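Local atomic coordinates of LacI family transcription regulator (Bifidobacterium animalis subsp. lactis, PDB entry 4O5A), a protein that probably regulates transcription by binding operator DNA as a dimer, most likely in response to a small effector, as other LacI-type regulators do. Residues 294-299 against 336-341; 73-78 against 108-113; 173-178 against 207-212. All blocks are in the same frame, centred on the assembly; numbering follows the deposited sequence. Where two conformers were deposited one is given.

Contact 1: 294-299 against 336-341; sequences HPPITA and ERASTA
T298 and R337 bring a type I beta turn, R337 to T340, against the loop that leads into strand 298-301. This strand belongs to the mixed sheet of a periplasmic binding protein-like fold. Hydroxyls make one set of bonds. T298 OG1 accepts from R337 N at 2.8 Å and donates to T340 OG1 at 2.9 Å. It is placed beside its own backbone N (chi1 -70°), which turns it toward the 337-340 turn. S339 OG accepts from T298 N at 2.8 Å and also bonds I281 O. T340 OG1 has a second partner in H185 NE2.

The charged group makes another set. The R337 chain runs extended from CG to NE. R337 NH1 gives a hydrogen bond to I297 O at 2.9 Å, and that oxygen lies in the guanidinium plane. R337 NH2 forms a salt bridge with D286. A leucine here would probably leave I297 O and the D286 carboxylate without these partners.

Apolar contacts complete the join. P296 CD lies 4.1 Å from A338 CB. P295 follows a cis peptide bond, and its CB sits 3.7 Å from A338 CB.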
loop_
_atom_site.group_PDB
_atom_site.type_symbol
_atom_site.label_atom_id
_atom_site.label_comp_id
_atom_site.label_asym_id
_atom_site.label_seq_id
_atom_site.Cartn_x
_atom_site.Cartn_y
_atom_site.Cartn_z
ATOM N N HIS A 294 -2.154 19.051 0.644
ATOM C CA HIS A 294 -2.170 20.524 0.605
ATOM C C HIS A 294 -3.379 21.104 1.341
ATOM O O HIS A 294 -4.433 21.295 0.741
ATOM C CB HIS A 294 -2.195 20.988 -0.859
ATOM C CG HIS A 294 -2.202 22.471 -1.017
ATOM N ND1 HIS A 294 -1.276 23.289 -0.405
ATOM C CD2 HIS A 294 -3.008 23.293 -1.737
ATOM C CE1 HIS A 294 -1.520 24.548 -0.727
ATOM N NE2 HIS A 294 -2.567 24.573 -1.539
ATOM N N PRO A 295 -3.246 21.398 2.642
ATOM C CA PRO A 295 -2.063 21.276 3.498
ATOM C C PRO A 295 -1.899 19.856 4.038
ATOM O O PRO A 295 -2.817 19.027 3.924
ATOM C CB PRO A 295 -2.387 22.234 4.644
ATOM C CG PRO A 295 -3.883 22.124 4.778
ATOM C CD PRO A 295 -4.363 22.053 3.355
ATOM N N PRO A 296 -0.733 19.567 4.614
ATOM C CA PRO A 296 -0.542 18.241 5.218
ATOM C C PRO A 296 -1.616 17.925 6.270
ATOM O O PRO A 296 -2.070 18.794 7.027
ATOM C CB PRO A 296 0.843 18.347 5.850
ATOM C CG PRO A 296 1.556 19.355 4.987
ATOM C CD PRO A 296 0.492 20.380 4.658
ATOM N N ILE A 297 -2.020 16.658 6.299
ATOM C CA ILE A 297 -3.216 16.240 7.019
ATOM C C ILE A 297 -2.887 15.589 8.372
ATOM O O ILE A 297 -2.121 14.616 8.452
ATOM C CB ILE A 297 -4.059 15.283 6.144
ATOM C CG1 ILE A 297 -4.514 15.997 4.849
ATOM C CG2 ILE A 297 -5.274 14.764 6.913
ATOM C CD1 ILE A 297 -5.284 15.094 3.882
ATOM N N THR A 298 -3.494 16.142 9.420
ATOM C CA THR A 298 -3.388 15.630 10.787
ATOM C C THR A 298 -3.925 14.200 10.820
ATOM O O THR A 298 -4.984 13.915 10.253
ATOM C CB THR A 298 -4.216 16.505 11.716
ATOM O OG1 THR A 298 -3.573 17.779 11.846
ATOM C CG2 THR A 298 -4.357 15.859 13.086
ATOM N N ALA A 299 -3.203 13.283 11.465
ATOM C CA ALA A 299 -3.558 11.871 11.357
ATOM C C ALA A 299 -3.418 11.143 12.685
ATOM O O ALA A 299 -2.502 11.413 13.444
ATOM C CB ALA A 299 -2.677 11.189 10.351
ATOM N N GLU A 336 -0.050 15.879 14.763
ATOM C CA GLU A 336 -0.676 17.155 14.426
ATOM C C GLU A 336 0.012 17.810 13.243
ATOM O O GLU A 336 1.226 18.046 13.255
ATOM C CB GLU A 336 -0.652 18.104 15.623
ATOM C CG GLU A 336 -1.516 17.655 16.783
ATOM C CD GLU A 336 -1.372 18.560 17.995
ATOM O OE1 GLU A 336 -1.422 19.802 17.834
ATOM O OE2 GLU A 336 -1.200 18.025 19.111
ATOM N N ARG A 337 -0.774 18.096 12.214
ATOM C CA ARG A 337 -0.264 18.748 11.017
ATOM C C ARG A 337 -1.100 19.991 10.720
ATOM O O ARG A 337 -1.898 20.437 11.548
ATOM C CB ARG A 337 -0.228 17.763 9.826
ATOM C CG ARG A 337 0.629 16.508 10.095
ATOM C CD ARG A 337 1.073 15.790 8.829
ATOM N NE ARG A 337 1.922 14.621 9.123
ATOM C CZ ARG A 337 1.501 13.357 9.161
ATOM N NH1 ARG A 337 0.222 13.068 8.940
ATOM N NH2 ARG A 337 2.367 12.374 9.436
ATOM N N ALA A 338 -0.931 20.539 9.530
ATOM C CA ALA A 338 -1.515 21.831 9.212
ATOM C C ALA A 338 -3.025 21.819 9.012
ATOM O O ALA A 338 -3.655 22.881 9.039
ATOM C CB ALA A 338 -0.824 22.424 7.992
ATOM N N SER A 339 -3.618 20.642 8.832
ATOM C CA SER A 339 -5.044 20.569 8.484
ATOM C C SER A 339 -6.021 20.697 9.665
ATOM O O SER A 339 -7.235 20.640 9.456
ATOM C CB SER A 339 -5.349 19.279 7.701
ATOM O OG SER A 339 -5.317 18.160 8.583
ATOM N N THR A 340 -5.524 20.837 10.893
ATOM C CA THR A 340 -6.418 21.134 12.020
ATOM C C THR A 340 -6.006 22.449 12.638
ATOM O O THR A 340 -4.810 22.714 12.781
ATOM C CB THR A 340 -6.455 20.017 13.101
ATOM O OG1 THR A 340 -5.122 19.644 13.453
ATOM C CG2 THR A 340 -7.174 18.778 12.569
ATOM N N ALA A 341 -6.998 23.265 12.984
ATOM C CA ALA A 341 -6.759 24.598 13.539
ATOM C C ALA A 341 -8.018 25.064 14.261
ATOM O O ALA A 341 -9.032 24.373 14.219
ATOM C CB ALA A 341 -6.378 25.556 12.404
#

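Contact 2: 73-78 against 108-113; sequences LVLGYD and VRMSMD
L75 and M110 sit side by side in a beta-alpha-beta unit. Strands 70-76 and 105-111 are parallel neighbours in one sheet, and helix 88-99 joins them. Four backbone hydrogen bonds hold the pair, among them S111 N to L75 O at 2.8 Å and Y77 N to S111 O at 3.0 Å. The last carries the pairing one step beyond strand 70-76.

V74, R109 and S111 lie on one face of the sheet, where helix 116-127 packs. There V74 CG1 touches S111 CB at 3.9 Å. L73, L75, V108 and M110 lie on the other face.

M110 is a selenomethionine whose chain can be followed outward. CB leaves the strand with CG anti to the backbone N (chi1 -170°). M110 CG then reaches Y77 CB at 4.0 Å. The chain bends at the next two torsions. M110 SE comes to 3.5 Å from G76 O and also lies close to Y77 CA. The bend carries M110 CE back to L75 CB at 4.0 Å. One side chain thus spans three residues of the partner strand and its exit.

Strand 105-111 is also at the dimer interface. V108 pairs antiparallel with a strand of the second subunit, and R109 forms salt bridges with E100 and D103 of that subunit.

Past the strand ends, selenomethionine M112 makes a Met-aromatic contact with Y77. Its SE is oblique to the ring. M112 CE stands over one face as a CH-pi contact, 3.6 Å from the centroid of the Y77 ring and 16° off the ring normal.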
loop_
_atom_site.group_PDB
_atom_site.type_symbol
_atom_site.label_atom_id
_atom_site.label_comp_id
_atom_site.label_asym_id
_atom_site.label_seq_id
_atom_site.Cartn_x
_atom_site.Cartn_y
_atom_site.Cartn_z
ATOM N N LEU A 73 -1.701 -17.043 6.993
ATOM C CA LEU A 73 -2.477 -15.817 6.851
ATOM C C LEU A 73 -3.300 -15.893 5.590
ATOM O O LEU A 73 -2.754 -16.058 4.496
ATOM C CB LEU A 73 -1.550 -14.591 6.790
ATOM C CG LEU A 73 -2.223 -13.252 6.485
ATOM C CD1 LEU A 73 -3.280 -12.932 7.531
ATOM C CD2 LEU A 73 -1.182 -12.155 6.438
ATOM N N VAL A 74 -4.618 -15.783 5.725
ATOM C CA VAL A 74 -5.459 -15.682 4.540
ATOM C C VAL A 74 -5.831 -14.226 4.310
ATOM O O VAL A 74 -6.394 -13.576 5.189
ATOM C CB VAL A 74 -6.724 -16.550 4.638
ATOM C CG1 VAL A 74 -7.519 -16.456 3.349
ATOM C CG2 VAL A 74 -6.345 -18.000 4.892
ATOM N N LEU A 75 -5.482 -13.711 3.136
ATOM C CA LEU A 75 -5.839 -12.339 2.771
ATOM C C LEU A 75 -7.073 -12.319 1.878
ATOM O O LEU A 75 -7.398 -13.318 1.231
ATOM C CB LEU A 75 -4.678 -11.654 2.053
ATOM C CG LEU A 75 -3.400 -11.450 2.859
ATOM C CD1 LEU A 75 -2.307 -10.857 1.981
ATOM C CD2 LEU A 75 -3.691 -10.548 4.036
ATOM N N GLY A 76 -7.762 -11.183 1.830
ATOM C CA GLY A 76 -8.915 -11.062 0.957
ATOM C C GLY A 76 -8.499 -10.512 -0.392
ATOM O O GLY A 76 -7.658 -9.616 -0.458
ATOM N N TYR A 77 -9.068 -11.045 -1.469
ATOM C CA TYR A 77 -8.728 -10.572 -2.808
ATOM C C TYR A 77 -9.158 -9.117 -2.989
ATOM O O TYR A 77 -10.303 -8.759 -2.693
ATOM C CB TYR A 77 -9.368 -11.452 -3.882
ATOM C CG TYR A 77 -9.055 -11.008 -5.296
ATOM C CD1 TYR A 77 -7.781 -11.167 -5.831
ATOM C CD2 TYR A 77 -10.031 -10.433 -6.095
ATOM C CE1 TYR A 77 -7.492 -10.766 -7.125
ATOM C CE2 TYR A 77 -9.749 -10.026 -7.388
ATOM C CZ TYR A 77 -8.478 -10.196 -7.896
ATOM O OH TYR A 77 -8.199 -9.793 -9.184
ATOM N N ASP A 78 -8.228 -8.301 -3.489
ATOM C CA ASP A 78 -8.372 -6.845 -3.573
ATOM C C ASP A 78 -8.521 -6.211 -2.197
ATOM O O ASP A 78 -7.616 -6.303 -1.369
ATOM C CB ASP A 78 -9.527 -6.430 -4.485
ATOM C CG ASP A 78 -9.145 -6.450 -5.941
ATOM O OD1 ASP A 78 -7.929 -6.430 -6.226
ATOM O OD2 ASP A 78 -10.057 -6.477 -6.796
ATOM N N VAL A 108 0.890 -17.503 2.790
ATOM C CA VAL A 108 -0.196 -16.608 2.406
ATOM C C VAL A 108 -1.103 -17.245 1.375
ATOM O O VAL A 108 -0.648 -17.705 0.319
ATOM C CB VAL A 108 0.346 -15.292 1.843
ATOM C CG1 VAL A 108 -0.806 -14.397 1.355
ATOM C CG2 VAL A 108 1.173 -14.575 2.888
ATOM N N ARG A 109 -2.397 -17.283 1.684
ATOM C CA ARG A 109 -3.385 -17.658 0.694
ATOM C C ARG A 109 -4.421 -16.550 0.543
ATOM O O ARG A 109 -4.430 -15.599 1.315
ATOM C CB ARG A 109 -4.017 -19.018 1.006
ATOM C CG ARG A 109 -3.089 -20.165 0.624
ATOM C CD ARG A 109 -3.766 -21.521 0.583
ATOM N NE ARG A 109 -4.844 -21.604 -0.387
ATOM C CZ ARG A 109 -5.410 -22.750 -0.758
ATOM N NH1 ARG A 109 -4.980 -23.893 -0.240
ATOM N NH2 ARG A 109 -6.394 -22.760 -1.646
HETATM N N MSE A 110 -5.266 -16.668 -0.465
HETATM C CA MSE A 110 -6.124 -15.561 -0.862
HETATM C C MSE A 110 -7.550 -16.074 -0.943
HETATM O O MSE A 110 -7.832 -17.011 -1.690
HETATM C CB MSE A 110 -5.655 -15.026 -2.230
HETATM C CG MSE A 110 -6.273 -13.703 -2.726
HETATM SE SE MSE A 110 -5.561 -12.090 -1.870
HETATM C CE MSE A 110 -3.711 -12.624 -1.664
ATOM N N SER A 111 -8.458 -15.478 -0.174
ATOM C CA SER A 111 -9.866 -15.846 -0.303
ATOM C C SER A 111 -10.555 -14.972 -1.357
ATOM O O SER A 111 -10.471 -13.740 -1.325
ATOM C CB SER A 111 -10.594 -15.788 1.042
ATOM O OG SER A 111 -10.834 -14.457 1.444
HETATM N N MSE A 112 -11.212 -15.621 -2.307
HETATM C CA MSE A 112 -11.828 -14.922 -3.437
HETATM C C MSE A 112 -13.310 -14.698 -3.173
HETATM O O MSE A 112 -13.971 -13.933 -3.882
HETATM C CB MSE A 112 -11.648 -15.726 -4.732
HETATM C CG MSE A 112 -10.235 -16.259 -4.958
HETATM SE SE MSE A 112 -8.890 -14.866 -5.243
HETATM C CE MSE A 112 -9.631 -14.103 -6.878
ATOM N N ASP A 113 -13.819 -15.377 -2.148
ATOM C CA ASP A 113 -15.235 -15.319 -1.794
ATOM C C ASP A 113 -15.398 -15.129 -0.293
ATOM O O ASP A 113 -14.427 -14.846 0.407
ATOM C CB ASP A 113 -15.957 -16.591 -2.248
#

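Contact 3: 173-178 against 207-212; sequences SDDAAA and YIRDAA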
loop_
_atom_site.group_PDB
_atom_site.type_symbol
_atom_site.label_atom_id
_atom_site.label_comp_id
_atom_site.label_asym_id
_atom_site.label_seq_id
_atom_site.Cartn_x
_atom_site.Cartn_y
_atom_site.Cartn_z
ATOM N N SER A 173 -6.727 -3.692 19.854
ATOM C CA SER A 173 -6.754 -2.297 19.431
ATOM C C SER A 173 -7.596 -1.503 20.416
ATOM O O SER A 173 -8.352 -2.078 21.204
ATOM C CB SER A 173 -7.363 -2.180 18.035
ATOM O OG SER A 173 -8.716 -2.593 18.054
ATOM N N ASP A 174 -7.478 -0.179 20.400
ATOM C CA ASP A 174 -8.322 0.619 21.269
ATOM C C ASP A 174 -8.924 1.778 20.499
ATOM O O ASP A 174 -8.527 2.927 20.678
ATOM C CB ASP A 174 -7.551 1.127 22.494
ATOM C CG ASP A 174 -8.467 1.528 23.647
ATOM O OD1 ASP A 174 -9.671 1.817 23.430
ATOM O OD2 ASP A 174 -7.973 1.571 24.795
ATOM N N ASP A 175 -9.896 1.473 19.653
ATOM C CA ASP A 175 -10.538 2.525 18.869
ATOM C C ASP A 175 -11.257 3.569 19.731
ATOM O O ASP A 175 -11.322 4.730 19.351
ATOM C CB ASP A 175 -11.504 1.939 17.837
ATOM C CG ASP A 175 -10.781 1.304 16.654
ATOM O OD1 ASP A 175 -9.564 1.541 16.498
ATOM O OD2 ASP A 175 -11.431 0.567 15.882
ATOM N N ALA A 176 -11.819 3.165 20.863
ATOM C CA ALA A 176 -12.494 4.129 21.739
ATOM C C ALA A 176 -11.514 5.169 22.279
ATOM O O ALA A 176 -11.831 6.362 22.331
ATOM C CB ALA A 176 -13.206 3.423 22.877
ATOM N N ALA A 177 -10.328 4.717 22.685
ATOM C CA ALA A 177 -9.264 5.628 23.125
ATOM C C ALA A 177 -8.876 6.602 22.021
ATOM O O ALA A 177 -8.820 7.815 22.229
ATOM C CB ALA A 177 -8.030 4.846 23.595
ATOM N N ALA A 178 -8.572 6.061 20.845
ATOM C CA ALA A 178 -8.221 6.890 19.697
ATOM C C ALA A 178 -9.314 7.919 19.380
ATOM O O ALA A 178 -9.015 9.070 19.036
ATOM C CB ALA A 178 -7.950 6.007 18.492
ATOM N N TYR A 207 -19.362 -0.417 15.219
ATOM C CA TYR A 207 -20.190 -0.111 16.379
ATOM C C TYR A 207 -19.398 0.376 17.590
ATOM O O TYR A 207 -19.917 1.130 18.412
ATOM C CB TYR A 207 -21.057 -1.315 16.733
ATOM C CG TYR A 207 -22.037 -1.643 15.634
ATOM C CD1 TYR A 207 -22.480 -0.656 14.766
ATOM C CD2 TYR A 207 -22.512 -2.932 15.456
ATOM C CE1 TYR A 207 -23.371 -0.938 13.762
ATOM C CE2 TYR A 207 -23.409 -3.225 14.448
ATOM C CZ TYR A 207 -23.832 -2.219 13.605
ATOM O OH TYR A 207 -24.723 -2.480 12.595
ATOM N N ILE A 208 -18.146 -0.058 17.697
ATOM C CA ILE A 208 -17.252 0.418 18.747
ATOM C C ILE A 208 -16.952 1.891 18.519
ATOM O O ILE A 208 -17.030 2.714 19.443
ATOM C CB ILE A 208 -15.903 -0.339 18.728
ATOM C CG1 ILE A 208 -16.108 -1.829 19.026
ATOM C CG2 ILE A 208 -14.913 0.306 19.698
ATOM C CD1 ILE A 208 -16.624 -2.117 20.415
ATOM N N ARG A 209 -16.610 2.223 17.278
ATOM C CA ARG A 209 -16.279 3.592 16.934
ATOM C C ARG A 209 -17.475 4.518 17.072
ATOM O O ARG A 209 -17.339 5.617 17.598
ATOM C CB ARG A 209 -15.701 3.676 15.523
ATOM C CG ARG A 209 -14.380 2.935 15.393
ATOM C CD ARG A 209 -13.802 3.045 13.995
ATOM N NE ARG A 209 -12.473 2.436 13.942
ATOM C CZ ARG A 209 -11.592 2.654 12.973
ATOM N NH1 ARG A 209 -11.903 3.459 11.968
ATOM N NH2 ARG A 209 -10.408 2.064 13.013
ATOM N N ASP A 210 -18.635 4.074 16.597
ATOM C CA ASP A 210 -19.830 4.917 16.654
ATOM C C ASP A 210 -20.236 5.173 18.093
ATOM O O ASP A 210 -20.608 6.297 18.446
ATOM C CB ASP A 210 -20.994 4.300 15.873
ATOM C CG ASP A 210 -22.277 5.109 16.007
ATOM O OD1 ASP A 210 -22.318 6.254 15.511
ATOM O OD2 ASP A 210 -23.249 4.602 16.611
ATOM N N ALA A 211 -20.155 4.143 18.936
ATOM C CA ALA A 211 -20.519 4.307 20.339
ATOM C C ALA A 211 -19.594 5.303 21.039
ATOM O O ALA A 211 -20.048 6.147 21.816
ATOM C CB ALA A 211 -20.521 2.964 21.066
ATOM N N ALA A 212 -18.298 5.198 20.765
ATOM C CA ALA A 212 -17.323 6.114 21.339
ATOM C C ALA A 212 -17.549 7.551 20.871
ATOM O O ALA A 212 -17.563 8.472 21.688
ATOM C CB ALA A 212 -15.896 5.659 21.026
#
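The N-terminal turn of helix 175-188 packs against helix 206-219, with D175 facing R209 and A176 facing A212. Both helices belong to the alpha/beta architecture of the periplasmic binding protein-like fold.

The polar part is a salt bridge. R209 NE donates to D175 OD2 at 2.9 Å, and the bond is nearly straight at 169°. R209 NH2 adds a weak bond to D175 OD2 at 3.4 Å. The R209 chain is extended from CG to NE, which carries the guanidinium across to the other helix. OD2 lies in the guanidinium plane, but the arginine meets the carboxylate from above its plane. The two flat groups are 76° apart. OD2 takes the NE bond and also the weak NH2 bond, so the pair is not a coplanar two-oxygen bridge.

The apolar part is small. A212 CB touches A176 CA at 3.8 Å and A176 CB at 4.0 Å. I208 CG2 lies 4.2 Å from D175 CB. The short alanine side chains let the backbones come close here.

D174 is the N-cap of helix 175-188. D174 OD1 accepts from A177 N at 3.1 Å.

R209 also makes a cation-pi contact with W284. D175 is buried at the N-terminal end of its helix. The positive end of the helix dipole and the R209 guanidinium would probably both favour its negative charge.

How the contacts relate
Contacts 1 and 2 lie on opposite sides of the chain's centre, in different sheets, with centres 34 Å apart. Contact 3 is 22 Å from contact 1 and 26 Å from contact 2, centre to centre, and lies across the chain's centre from contact 2. Contacts 1 and 3 come nearest, about 9 Å between closest atoms. Helix 175-188 starts in contact 3 and carries H185, which bonds T340 of contact 1. Strand 280-284 supplies I281 to contact 1 and W284 to R209 of contact 3. Contact 2 is built into the dimer interface; contact 1 reaches the second subunit at H294. LacI relatives bind effectors between their two halves; no effector-binding residue is identified here.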